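Local structure of multiheme cytochrome cf (Carboxydothermus ferrireducens DSM 11255, 6QVM) at residues Asp614-Arg619 and Ala662-Leu667; Asn622-Leu627 and Thr645-Val650; Lys169-Ala174 and Gly178-Arg183; Gly125-Gln130 and Thr200-Ala205; Ala103-Glu108 and Ala133-Val138. The protein probably serves as an extracellular Fe(III) reductase set in the S-layer, passing electrons through its c-type hemes to insoluble substrates. All coordinates share one frame; numbering follows the deposited sequence.

Interaction 1. Residues Asp614-Arg619 and Ala662-Leu667; sequences DKVDTR and ALTELL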
# COMPACT_ATOMS: atom_id res chain seq x y z
N ASP A 614 -32.83 23.30 -18.02
CA ASP A 614 -33.23 23.79 -19.33
C ASP A 614 -33.04 25.30 -19.42
O ASP A 614 -32.43 25.81 -20.35
CB ASP A 614 -34.69 23.44 -19.62
CG ASP A 614 -34.94 21.94 -19.69
OD1 ASP A 614 -33.99 21.19 -20.01
OD2 ASP A 614 -36.09 21.52 -19.45
N LYS A 615 -33.55 26.00 -18.41
CA LYS A 615 -33.52 27.46 -18.38
C LYS A 615 -32.10 28.01 -18.48
O LYS A 615 -31.91 29.12 -18.98
CB LYS A 615 -34.24 27.92 -17.12
CG LYS A 615 -34.06 29.36 -16.73
CD LYS A 615 -34.75 29.60 -15.40
CE LYS A 615 -34.49 30.99 -14.86
NZ LYS A 615 -33.06 31.18 -14.49
N VAL A 616 -31.11 27.25 -18.02
CA VAL A 616 -29.72 27.70 -18.16
C VAL A 616 -29.16 27.30 -19.52
O VAL A 616 -28.50 28.11 -20.17
CB VAL A 616 -28.86 27.15 -17.00
CG1 VAL A 616 -27.39 27.51 -17.21
CG2 VAL A 616 -29.36 27.73 -15.69
N ASP A 617 -29.44 26.07 -19.99
CA ASP A 617 -29.00 25.66 -21.33
C ASP A 617 -29.54 26.61 -22.39
O ASP A 617 -28.81 27.04 -23.28
CB ASP A 617 -29.46 24.23 -21.61
CG ASP A 617 -28.75 23.21 -20.73
OD1 ASP A 617 -27.58 23.44 -20.35
OD2 ASP A 617 -29.38 22.17 -20.43
N THR A 618 -30.84 26.91 -22.32
CA THR A 618 -31.47 27.87 -23.22
C THR A 618 -30.67 29.16 -23.29
O THR A 618 -30.28 29.62 -24.37
CB THR A 618 -32.89 28.15 -22.74
OG1 THR A 618 -33.67 26.96 -22.85
CG2 THR A 618 -33.51 29.28 -23.54
N ARG A 619 -30.38 29.73 -22.13
CA ARG A 619 -29.83 31.09 -22.09
C ARG A 619 -28.39 31.14 -22.60
O ARG A 619 -27.99 32.15 -23.18
CB ARG A 619 -29.93 31.67 -20.68
CG ARG A 619 -31.35 32.04 -20.28
CD ARG A 619 -31.38 32.66 -18.88
NE ARG A 619 -30.56 33.87 -18.82
CZ ARG A 619 -30.32 34.56 -17.70
NH1 ARG A 619 -30.83 34.15 -16.54
NH2 ARG A 619 -29.59 35.67 -17.75
N ALA A 662 -25.68 31.45 -8.31
CA ALA A 662 -25.65 32.91 -8.26
C ALA A 662 -24.59 33.49 -9.19
O ALA A 662 -24.83 34.50 -9.86
CB ALA A 662 -25.42 33.38 -6.82
N LEU A 663 -23.41 32.86 -9.24
CA LEU A 663 -22.43 33.28 -10.23
C LEU A 663 -22.94 33.04 -11.65
O LEU A 663 -22.58 33.77 -12.57
CB LEU A 663 -21.10 32.55 -10.02
CG LEU A 663 -19.96 32.96 -10.96
CD1 LEU A 663 -19.71 34.45 -10.84
CD2 LEU A 663 -18.69 32.17 -10.67
N THR A 664 -23.80 32.03 -11.82
CA THR A 664 -24.29 31.69 -13.15
C THR A 664 -25.23 32.75 -13.70
O THR A 664 -25.12 33.16 -14.86
CB THR A 664 -24.97 30.32 -13.12
OG1 THR A 664 -23.98 29.30 -13.03
CG2 THR A 664 -25.83 30.11 -14.36
N GLU A 665 -26.17 33.22 -12.88
CA GLU A 665 -27.11 34.24 -13.36
C GLU A 665 -26.42 35.59 -13.50
O GLU A 665 -26.70 36.33 -14.45
CB GLU A 665 -28.32 34.31 -12.44
CG GLU A 665 -29.22 33.09 -12.54
CD GLU A 665 -30.54 33.25 -11.83
OE1 GLU A 665 -30.54 33.66 -10.65
OE2 GLU A 665 -31.59 32.99 -12.45
N LEU A 666 -25.50 35.91 -12.59
CA LEU A 666 -24.70 37.12 -12.74
C LEU A 666 -23.79 37.05 -13.95
O LEU A 666 -23.35 38.09 -14.45
CB LEU A 666 -23.88 37.38 -11.48
CG LEU A 666 -23.22 38.75 -11.29
CD1 LEU A 666 -24.12 39.72 -10.52
CD2 LEU A 666 -21.87 38.60 -10.61
N LEU A 667 -23.48 35.84 -14.43
CA LEU A 667 -22.68 35.70 -15.64
C LEU A 667 -23.55 35.82 -16.89
O LEU A 667 -23.13 36.42 -17.88
CB LEU A 667 -21.92 34.38 -15.64
CG LEU A 667 -20.61 34.31 -14.86
CD1 LEU A 667 -19.80 33.08 -15.25
CD2 LEU A 667 -19.79 35.58 -15.07
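K615 and E665 meet through a salt bridge that spans two neighbouring helices, and its geometry is a reminder that a charged pair need not be ideally aligned. NZ of K615 lies 3.1 Å from OE2 of E665 and donates a hydrogen bond to it, approaching from the anti side of the carboxylate and 18° out of its plane. The two side chains cross at about a right angle. The lysine chain runs extended until its last torsion (chi4 -67°), where it bends and delivers the ammonium group to the acid. R619 adds a looser electrostatic term: OE2 of E665 lies at the edge of the R619 guanidinium, near its plane, 4.3 Å from NH1 and beyond a salt bridge. NH2 of R619 is instead salt-bridged to D669 and E672 further along helix 661-672.

The charged groups bridge two helices of the C-terminal helical region, where helices 606-628, 641-652 and 661-672 pack together. The short segments 614-619 and 662-667 are inclined by 32°, and their axes come no closer than 11.6 Å.

Apolar contact across this separation is modest. V616 and T664 reach tip to tip, with CG1 of V616 4.2 Å from CG2 of T664. The threonine turns its methyl to the valine while OG1 bonds back to the carbonyl oxygen of N660. V616 also packs on V650 of helix 641-652. The side chain of E665 lies about 5 Å from a bound heme c.

Interaction 2. Residues Asn622-Leu627 and Thr645-Val650; sequences NILNQL and TLAGIV
A647 presses its single methyl group against I623 and L624, a compact example of how a small residue lets two helices come close. It has the most surface buried here, and its CB points toward the opposite segment. The approach is reflected in the backbones: CA of I623 and CA of A647 are 7.0 Å apart.

I623 makes the tighter of the two contacts. Its CG2 branch stands 3.6 Å from CB of A647, and its CB lies 4.2 Å from the same methyl, which therefore sits against the branched base of the isoleucine and not at its far end. The first torsion (chi1 -69°) sets CG2 anti to the backbone N and leaves CG1 beside the backbone N. I623 also touches A671 and E672 of helix 661-672, which places it where all three C-terminal helices converge.

L624 contributes at the margin. Its CB does not face helix 641-652, but the extended side chain brings CD2 to within 4.4 Å of CB of A647. The same leucine packs on S512 in a loop. Together the three residues join helix 606-628 to helix 641-652 in the C-terminal helical region.

With no hydrogen bond or charge passing between the segments, the contact depends on van der Waals packing and the exclusion of water, forces that constrain separation more than direction.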
# COMPACT_ATOMS: atom_id res chain seq x y z
N ASN A 622 -28.52 30.69 -26.68
CA ASN A 622 -28.97 31.90 -27.35
C ASN A 622 -27.96 33.05 -27.23
O ASN A 622 -28.18 34.11 -27.82
CB ASN A 622 -30.33 32.32 -26.80
CG ASN A 622 -31.34 31.18 -26.82
OD1 ASN A 622 -30.98 30.03 -27.06
ND2 ASN A 622 -32.60 31.50 -26.57
N ILE A 623 -26.88 32.86 -26.48
CA ILE A 623 -25.80 33.84 -26.44
C ILE A 623 -24.71 33.39 -27.42
O ILE A 623 -24.04 34.22 -28.04
CB ILE A 623 -25.24 34.01 -25.01
CG1 ILE A 623 -26.26 34.69 -24.10
CG2 ILE A 623 -23.95 34.82 -25.02
CD1 ILE A 623 -25.77 34.90 -22.69
N LEU A 624 -24.56 32.08 -27.57
CA LEU A 624 -23.55 31.55 -28.47
C LEU A 624 -24.07 31.41 -29.90
O LEU A 624 -23.30 31.57 -30.85
CB LEU A 624 -23.03 30.21 -27.96
CG LEU A 624 -22.28 30.31 -26.63
CD1 LEU A 624 -21.78 28.95 -26.17
CD2 LEU A 624 -21.13 31.29 -26.74
N ASN A 625 -25.36 31.11 -30.07
CA ASN A 625 -25.97 31.12 -31.39
C ASN A 625 -25.95 32.53 -31.94
O ASN A 625 -25.26 32.81 -32.94
CB ASN A 625 -27.40 30.58 -31.34
CG ASN A 625 -27.45 29.07 -31.22
OD1 ASN A 625 -26.52 28.36 -31.61
ND2 ASN A 625 -28.56 28.57 -30.69
N GLN A 626 -26.67 33.44 -31.28
CA GLN A 626 -26.72 34.84 -31.70
C GLN A 626 -25.42 35.56 -31.38
O GLN A 626 -25.43 36.71 -30.95
CB GLN A 626 -27.91 35.55 -31.04
CG GLN A 626 -29.26 35.20 -31.64
N LEU A 627 -24.28 34.88 -31.59
CA LEU A 627 -22.97 35.51 -31.57
C LEU A 627 -22.07 34.78 -32.56
O LEU A 627 -20.96 35.22 -32.87
CB LEU A 627 -22.36 35.49 -30.16
N THR A 645 -16.57 34.93 -23.45
CA THR A 645 -15.96 34.34 -22.26
C THR A 645 -17.00 34.11 -21.17
O THR A 645 -17.08 33.03 -20.58
CB THR A 645 -14.84 35.25 -21.75
OG1 THR A 645 -14.02 35.68 -22.84
CG2 THR A 645 -14.00 34.54 -20.70
N LEU A 646 -17.81 35.14 -20.89
CA LEU A 646 -18.76 35.06 -19.79
C LEU A 646 -19.78 33.95 -19.99
O LEU A 646 -20.26 33.37 -19.01
CB LEU A 646 -19.47 36.41 -19.62
CG LEU A 646 -18.95 37.35 -18.52
CD1 LEU A 646 -17.48 37.10 -18.22
CD2 LEU A 646 -19.17 38.80 -18.91
N ALA A 647 -20.11 33.64 -21.23
CA ALA A 647 -21.03 32.55 -21.51
C ALA A 647 -20.31 31.24 -21.79
O ALA A 647 -20.92 30.17 -21.65
CB ALA A 647 -21.92 32.90 -22.71
N GLY A 648 -19.03 31.31 -22.18
CA GLY A 648 -18.25 30.10 -22.31
C GLY A 648 -17.98 29.44 -20.97
O GLY A 648 -17.87 28.21 -20.88
N ILE A 649 -17.85 30.25 -19.92
CA ILE A 649 -17.57 29.73 -18.59
C ILE A 649 -18.72 28.84 -18.12
O ILE A 649 -18.50 27.73 -17.62
CB ILE A 649 -17.31 30.88 -17.60
CG1 ILE A 649 -15.96 31.53 -17.91
CG2 ILE A 649 -17.34 30.37 -16.18
CD1 ILE A 649 -15.77 32.89 -17.24
N VAL A 650 -19.96 29.30 -18.28
CA VAL A 650 -21.12 28.49 -17.94
C VAL A 650 -21.19 27.24 -18.80
O VAL A 650 -21.77 26.23 -18.39
CB VAL A 650 -22.40 29.35 -18.06
CG1 VAL A 650 -23.64 28.55 -17.67
CG2 VAL A 650 -22.28 30.60 -17.20

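Interaction 3. Residues Lys169-Ala174 and Gly178-Arg183; sequences KALVWA and GYLSAR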
# COMPACT_ATOMS: atom_id res chain seq x y z
N LYS A 169 27.94 -32.57 32.59
CA LYS A 169 27.50 -33.55 31.59
C LYS A 169 27.52 -32.95 30.19
O LYS A 169 27.80 -33.65 29.21
CB LYS A 169 26.11 -34.06 31.95
CG LYS A 169 25.74 -33.89 33.41
CD LYS A 169 24.58 -34.78 33.79
CE LYS A 169 25.04 -36.22 33.94
NZ LYS A 169 23.89 -37.16 33.98
N ALA A 170 27.22 -31.66 30.08
CA ALA A 170 27.19 -31.00 28.77
C ALA A 170 28.59 -30.96 28.16
O ALA A 170 28.76 -31.18 26.96
CB ALA A 170 26.63 -29.59 28.90
N LEU A 171 29.60 -30.68 28.98
CA LEU A 171 30.96 -30.59 28.47
C LEU A 171 31.45 -31.93 27.92
O LEU A 171 32.25 -31.95 26.99
CB LEU A 171 31.89 -30.08 29.56
CG LEU A 171 33.34 -29.71 29.23
CD1 LEU A 171 33.41 -28.77 28.03
CD2 LEU A 171 33.99 -29.06 30.44
N VAL A 172 30.98 -33.03 28.49
CA VAL A 172 31.38 -34.35 28.01
C VAL A 172 30.59 -34.72 26.76
O VAL A 172 31.14 -35.30 25.81
CB VAL A 172 31.24 -35.40 29.13
CG1 VAL A 172 31.67 -36.76 28.64
CG2 VAL A 172 32.02 -34.96 30.35
N TRP A 173 29.29 -34.42 26.75
CA TRP A 173 28.48 -34.61 25.55
C TRP A 173 29.09 -33.87 24.36
O TRP A 173 29.21 -34.42 23.26
CB TRP A 173 27.04 -34.13 25.79
CG TRP A 173 26.29 -33.83 24.53
CD1 TRP A 173 25.76 -34.73 23.65
CD2 TRP A 173 25.98 -32.53 24.00
NE1 TRP A 173 25.14 -34.08 22.62
CE2 TRP A 173 25.26 -32.73 22.81
CE3 TRP A 173 26.25 -31.22 24.42
CZ2 TRP A 173 24.80 -31.67 22.03
CZ3 TRP A 173 25.79 -30.17 23.65
CH2 TRP A 173 25.07 -30.40 22.47
N ALA A 174 29.52 -32.63 24.59
CA ALA A 174 30.08 -31.83 23.51
C ALA A 174 31.38 -32.41 22.98
O ALA A 174 31.72 -32.21 21.81
CB ALA A 174 30.29 -30.39 23.98
N GLY A 178 32.15 -34.20 19.41
CA GLY A 178 33.18 -33.55 18.63
C GLY A 178 33.04 -32.05 18.49
O GLY A 178 33.80 -31.44 17.73
N TYR A 179 32.10 -31.42 19.20
CA TYR A 179 31.98 -29.97 19.14
C TYR A 179 33.13 -29.28 19.86
O TYR A 179 33.59 -28.22 19.42
CB TYR A 179 30.64 -29.54 19.73
CG TYR A 179 29.43 -30.15 19.05
CD1 TYR A 179 29.39 -30.31 17.67
CD2 TYR A 179 28.34 -30.58 19.79
CE1 TYR A 179 28.30 -30.87 17.04
CE2 TYR A 179 27.24 -31.15 19.18
CZ TYR A 179 27.22 -31.29 17.80
OH TYR A 179 26.13 -31.85 17.19
N LEU A 180 33.58 -29.85 20.97
CA LEU A 180 34.77 -29.40 21.68
C LEU A 180 35.72 -30.59 21.83
O LEU A 180 35.33 -31.74 21.64
CB LEU A 180 34.42 -28.81 23.05
CG LEU A 180 33.56 -27.54 23.07
CD1 LEU A 180 32.83 -27.41 24.40
CD2 LEU A 180 34.42 -26.31 22.81
N SER A 181 36.96 -30.30 22.19
CA SER A 181 37.98 -31.33 22.27
C SER A 181 38.51 -31.46 23.69
O SER A 181 38.35 -30.56 24.52
CB SER A 181 39.15 -31.03 21.31
OG SER A 181 39.77 -29.80 21.65
N ALA A 182 39.13 -32.60 23.95
CA ALA A 182 39.93 -32.81 25.14
C ALA A 182 41.40 -32.87 24.75
O ALA A 182 41.75 -32.90 23.57
CB ALA A 182 39.51 -34.10 25.86
N ARG A 183 42.28 -32.89 25.75
CA ARG A 183 43.70 -33.05 25.51
C ARG A 183 44.23 -34.21 26.33
O ARG A 183 43.83 -34.42 27.48
CB ARG A 183 44.49 -31.78 25.83
CG ARG A 183 43.99 -31.01 27.01
CD ARG A 183 44.85 -29.74 27.25
NE ARG A 183 46.11 -30.11 27.87
CZ ARG A 183 46.31 -30.12 29.19
NH1 ARG A 183 47.49 -30.50 29.66
NH2 ARG A 183 45.32 -29.82 30.04
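Y179 turns the edge of its ring toward the face of W173, an offset edge-to-face pair with planes at 72° and ring centroids 5.6 Å apart. The closest carbons are CE2 of Y179 and CZ2 of W173, at 3.8 Å; CD2 of the tyrosine hangs above the indole, displaced toward its rim. W173 reaches this position with its CG anti to the backbone N (chi1 160°), which lays the indole alongside the last turns of the helix, where the tyrosine can reach it. Beside the rings, L180 fills the other half of the contact: its CD1 is 3.9 Å from CD1 of L171, whose side chain it meets at about a right angle, and equally 3.9 Å from CB of A174.

The carbonyl of A174 helps to position both Y179 and L180 through their backbones. Its O accepts a nearly straight hydrogen bond from N of L180 (3.1 Å, N-H...O 168°), the donor standing well above the carbonyl plane, and a weak, bent one from N of Y179 at 2.8 Å. The Y179 bond belongs to the Schellman motif that ends helix 165-176, and the L180 bond adds to it. G178 takes a positive phi, where a side chain would collide with the preceding carbonyl oxygen, and the chain folds back across the last turn, bringing Y179 and L180 onto the helix.

A second shell braces these side chains. L180 and L171 rest on A133 of helix 129-139, and Y179 on L136 of the same helix and A208 of helix 199-212. W173 also packs against E145 and V146 of helix 143-146.

Interaction 4. Residues Gly125-Gln130 and Thr200-Ala205; sequences GNITKQ and TEVVKA
I127 and V202 form the buried apolar part of this contact, while K129 and E201 form its polar part, so the pair of segments illustrates the division between a packed interior and a more accessible margin. In the packed part, CG2 of I127 lies 4.0 Å from CG2 of V202, one methyl from each branched side chain. The isoleucine torsion places CG1 anti to the backbone N (chi1 -180°) and puts CG2 between the backbone N and the carbonyl carbon, from where it faces the valine. L132 and F135 of helix 129-139 also touch I127.

The polar part is looser across the two segments. K129 runs extended beyond CG and sends NZ to OE2 of E201, 3.3 Å away, in a salt bridge whose hydrogen bond is weak. The lysine chain also runs past the carboxylate, with CE 3.5 Å from OE2 of E201, so methylene contact contributes as well as charge. The stronger partner of this ammonium group is the carbonyl oxygen of S181, and OE1 of E201 receives a weak bond from N of S198. E201 is partly exposed, unlike the buried K129, I127 and V202.

Backbone bonds tie the loop to its surroundings, from I127 to L100 and A197 and from K129 to A195. T128 occupies the N-cap position of helix 129-139. A loop leading into a helix and laid against the start of a second helix is consistent with the repeated helix-loop-helix architecture of S-layer-binding domains.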
# COMPACT_ATOMS: atom_id res chain seq x y z
N GLY A 125 30.61 -11.76 31.66
CA GLY A 125 32.00 -12.12 31.43
C GLY A 125 32.23 -12.73 30.06
O GLY A 125 31.32 -12.91 29.25
N ASN A 126 33.49 -13.05 29.80
CA ASN A 126 33.87 -13.71 28.56
C ASN A 126 33.62 -15.21 28.65
O ASN A 126 33.67 -15.81 29.72
CB ASN A 126 35.33 -13.42 28.23
CG ASN A 126 35.59 -11.94 28.00
OD1 ASN A 126 34.68 -11.13 28.12
ND2 ASN A 126 36.83 -11.59 27.71
N ILE A 127 33.33 -15.81 27.49
CA ILE A 127 32.85 -17.18 27.44
C ILE A 127 33.96 -18.15 27.81
O ILE A 127 35.11 -18.03 27.34
CB ILE A 127 32.27 -17.49 26.05
CG1 ILE A 127 31.74 -18.92 25.97
CG2 ILE A 127 33.30 -17.23 24.95
CD1 ILE A 127 30.29 -19.05 26.33
N THR A 128 33.63 -19.13 28.64
CA THR A 128 34.56 -20.20 28.99
C THR A 128 34.14 -21.49 28.30
O THR A 128 33.01 -21.64 27.82
CB THR A 128 34.64 -20.41 30.50
OG1 THR A 128 33.37 -20.87 31.00
CG2 THR A 128 35.02 -19.10 31.21
N LYS A 129 35.07 -22.44 28.28
CA LYS A 129 34.86 -23.71 27.58
C LYS A 129 33.67 -24.47 28.15
O LYS A 129 32.97 -25.17 27.41
CB LYS A 129 36.13 -24.55 27.66
CG LYS A 129 36.15 -25.79 26.78
CD LYS A 129 37.58 -26.11 26.40
CE LYS A 129 37.72 -27.46 25.74
NZ LYS A 129 39.13 -27.69 25.33
N GLN A 130 33.41 -24.33 29.45
CA GLN A 130 32.32 -25.10 30.05
C GLN A 130 30.97 -24.45 29.79
O GLN A 130 29.98 -25.15 29.58
CB GLN A 130 32.56 -25.30 31.55
CG GLN A 130 32.49 -24.02 32.38
CD GLN A 130 32.71 -24.28 33.85
OE1 GLN A 130 31.99 -25.06 34.48
NE2 GLN A 130 33.72 -23.63 34.42
N THR A 200 38.19 -20.11 17.70
CA THR A 200 38.03 -21.32 16.90
C THR A 200 36.96 -22.24 17.49
O THR A 200 36.14 -22.79 16.76
CB THR A 200 39.37 -22.05 16.80
OG1 THR A 200 40.27 -21.28 16.00
CG2 THR A 200 39.19 -23.44 16.18
N GLU A 201 36.94 -22.38 18.82
CA GLU A 201 35.99 -23.28 19.46
C GLU A 201 34.58 -22.70 19.45
O GLU A 201 33.60 -23.44 19.28
CB GLU A 201 36.44 -23.60 20.88
CG GLU A 201 37.74 -24.39 20.92
CD GLU A 201 38.18 -24.72 22.33
OE1 GLU A 201 38.47 -23.78 23.10
OE2 GLU A 201 38.20 -25.92 22.68
N VAL A 202 34.46 -21.38 19.63
CA VAL A 202 33.15 -20.73 19.53
C VAL A 202 32.58 -20.90 18.13
O VAL A 202 31.42 -21.26 17.95
CB VAL A 202 33.27 -19.24 19.91
CG1 VAL A 202 31.96 -18.52 19.63
CG2 VAL A 202 33.65 -19.09 21.38
N VAL A 203 33.41 -20.65 17.11
CA VAL A 203 32.95 -20.72 15.73
C VAL A 203 32.60 -22.16 15.36
O VAL A 203 31.61 -22.42 14.66
CB VAL A 203 34.00 -20.12 14.79
CG1 VAL A 203 33.74 -20.53 13.34
CG2 VAL A 203 34.02 -18.62 14.93
N LYS A 204 33.40 -23.12 15.83
CA LYS A 204 33.07 -24.52 15.58
C LYS A 204 31.76 -24.91 16.25
O LYS A 204 31.01 -25.75 15.73
CB LYS A 204 34.22 -25.42 16.06
CG LYS A 204 34.09 -26.88 15.67
CD LYS A 204 35.47 -27.50 15.45
CE LYS A 204 35.37 -28.99 15.19
NZ LYS A 204 34.96 -29.73 16.41
N ALA A 205 31.45 -24.29 17.40
CA ALA A 205 30.18 -24.53 18.05
C ALA A 205 29.04 -23.83 17.31
O ALA A 205 27.97 -24.41 17.11
CB ALA A 205 30.24 -24.08 19.51

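Interaction 5. Residues Ala103-Glu108 and Ala133-Val138; sequences ANVVKE and AYFLMV
V106 sets its CG2 methyl squarely over the ring of F135, giving a textbook CH-pi contact that packs helix 102-113 against helix 129-139. The methyl carbon stands 3.6 Å from the ring centroid and only 11° off the ring normal, so it covers the middle of the face and not the rim. Its nearest ring atom is CZ of F135, also at 3.6 Å. The valine torsion (chi1 173°) leaves CG2 beside the backbone N and on the side facing the ring.

V105 plays a different part. Its CG1 comes obliquely to the ring, 4.1 Å from CD2 of F135, and the two side chains cross at about a right angle. Since F135 points its CB toward helix 102-113, the ring lodges against successive residues of one helical turn, and the CA atoms of V106 and F135 are 7.0 Å apart. F120 touches both V106 and V138.

All three touching residues are buried, and no hydrogen bond joins the segments. The contact probably rests on dispersion and the burial of apolar surface, with a small CH-pi contribution that favours the methyl's position over the face.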
# COMPACT_ATOMS: atom_id res chain seq x y z
N ALA A 103 27.44 -12.80 26.37
CA ALA A 103 26.33 -12.08 25.75
C ALA A 103 26.31 -12.29 24.24
O ALA A 103 25.29 -12.70 23.67
CB ALA A 103 26.42 -10.60 26.10
N ASN A 104 27.44 -12.03 23.57
CA ASN A 104 27.49 -12.16 22.12
C ASN A 104 27.21 -13.59 21.68
O ASN A 104 26.53 -13.82 20.67
CB ASN A 104 28.85 -11.70 21.59
CG ASN A 104 29.01 -10.20 21.64
OD1 ASN A 104 28.03 -9.45 21.69
ND2 ASN A 104 30.25 -9.74 21.60
N VAL A 105 27.72 -14.58 22.42
CA VAL A 105 27.47 -15.97 22.07
C VAL A 105 25.99 -16.31 22.20
O VAL A 105 25.41 -16.97 21.33
CB VAL A 105 28.34 -16.90 22.93
CG1 VAL A 105 28.02 -18.36 22.63
CG2 VAL A 105 29.82 -16.62 22.69
N VAL A 106 25.35 -15.85 23.28
CA VAL A 106 23.92 -16.13 23.45
C VAL A 106 23.11 -15.40 22.39
O VAL A 106 22.17 -15.96 21.82
CB VAL A 106 23.47 -15.76 24.87
CG1 VAL A 106 21.96 -15.90 24.99
CG2 VAL A 106 24.17 -16.63 25.89
N LYS A 107 23.47 -14.15 22.10
CA LYS A 107 22.74 -13.35 21.12
C LYS A 107 22.68 -14.07 19.77
O LYS A 107 21.63 -14.12 19.13
CB LYS A 107 23.41 -11.98 20.98
CG LYS A 107 22.47 -10.86 20.60
CD LYS A 107 23.08 -9.51 20.95
N GLU A 108 23.80 -14.66 19.36
CA GLU A 108 23.85 -15.36 18.08
C GLU A 108 23.29 -16.78 18.18
O GLU A 108 22.59 -17.23 17.27
CB GLU A 108 25.28 -15.38 17.54
CG GLU A 108 25.67 -14.13 16.77
CD GLU A 108 24.88 -13.96 15.48
OE1 GLU A 108 23.89 -13.21 15.48
OE2 GLU A 108 25.25 -14.60 14.47
N ALA A 133 29.87 -25.07 26.25
CA ALA A 133 29.24 -26.38 26.15
C ALA A 133 27.80 -26.34 26.67
O ALA A 133 26.94 -27.08 26.16
CB ALA A 133 30.05 -27.42 26.91
N TYR A 134 27.53 -25.50 27.66
CA TYR A 134 26.17 -25.35 28.17
C TYR A 134 25.28 -24.63 27.16
O TYR A 134 24.23 -25.14 26.77
CB TYR A 134 26.20 -24.60 29.50
CG TYR A 134 24.85 -24.29 30.10
CD1 TYR A 134 23.99 -25.31 30.50
CD2 TYR A 134 24.44 -22.97 30.29
CE1 TYR A 134 22.76 -25.02 31.07
CE2 TYR A 134 23.21 -22.68 30.85
CZ TYR A 134 22.37 -23.70 31.23
OH TYR A 134 21.15 -23.40 31.79
N PHE A 135 25.71 -23.44 26.73
CA PHE A 135 24.96 -22.70 25.71
C PHE A 135 24.72 -23.56 24.48
O PHE A 135 23.66 -23.47 23.84
CB PHE A 135 25.70 -21.42 25.31
CG PHE A 135 25.80 -20.41 26.41
CD1 PHE A 135 24.85 -20.35 27.41
CD2 PHE A 135 26.85 -19.51 26.42
CE1 PHE A 135 24.95 -19.40 28.42
CE2 PHE A 135 26.95 -18.55 27.43
CZ PHE A 135 26.00 -18.50 28.43
N LEU A 136 25.70 -24.39 24.12
CA LEU A 136 25.54 -25.27 22.96
C LEU A 136 24.46 -26.32 23.20
O LEU A 136 23.76 -26.72 22.26
CB LEU A 136 26.86 -25.95 22.63
CG LEU A 136 26.90 -26.68 21.29
CD1 LEU A 136 26.59 -25.73 20.15
CD2 LEU A 136 28.25 -27.34 21.10
N MET A 137 24.30 -26.76 24.45
CA MET A 137 23.25 -27.73 24.75
C MET A 137 21.87 -27.09 24.64
O MET A 137 20.95 -27.69 24.08
CB MET A 137 23.47 -28.30 26.15
CG MET A 137 22.35 -29.19 26.63
SD MET A 137 22.38 -29.38 28.42
CE MET A 137 22.06 -27.69 28.94
N VAL A 138 21.72 -25.88 25.18
CA VAL A 138 20.47 -25.14 25.04
C VAL A 138 20.14 -24.94 23.56
O VAL A 138 19.07 -25.31 23.08
CB VAL A 138 20.55 -23.79 25.77
CG1 VAL A 138 19.25 -23.02 25.59
CG2 VAL A 138 20.87 -23.99 27.24

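The five contacts fall into two groups on opposite sides of the chain's centre, with centres of different groups 83 to 99 Å apart. Interactions 3, 4 and 5 build one helical domain, plausibly the S-layer-binding part: the centres of 4 and 5 lie 9 Å apart, and CD1 of I127 touches CD2 of F135 at 3.5 Å. Interaction 3 joins them through helix 129-139, where CD2 of Y179 meets CD2 of L136 at 3.5 Å. Interactions 1 and 2 share helix 606-628 in the C-terminal helices, their centres 10 Å apart. The E665 side chain of interaction 1 is about 5 Å from a bound heme c, that of L624 in interaction 2 about 13 Å.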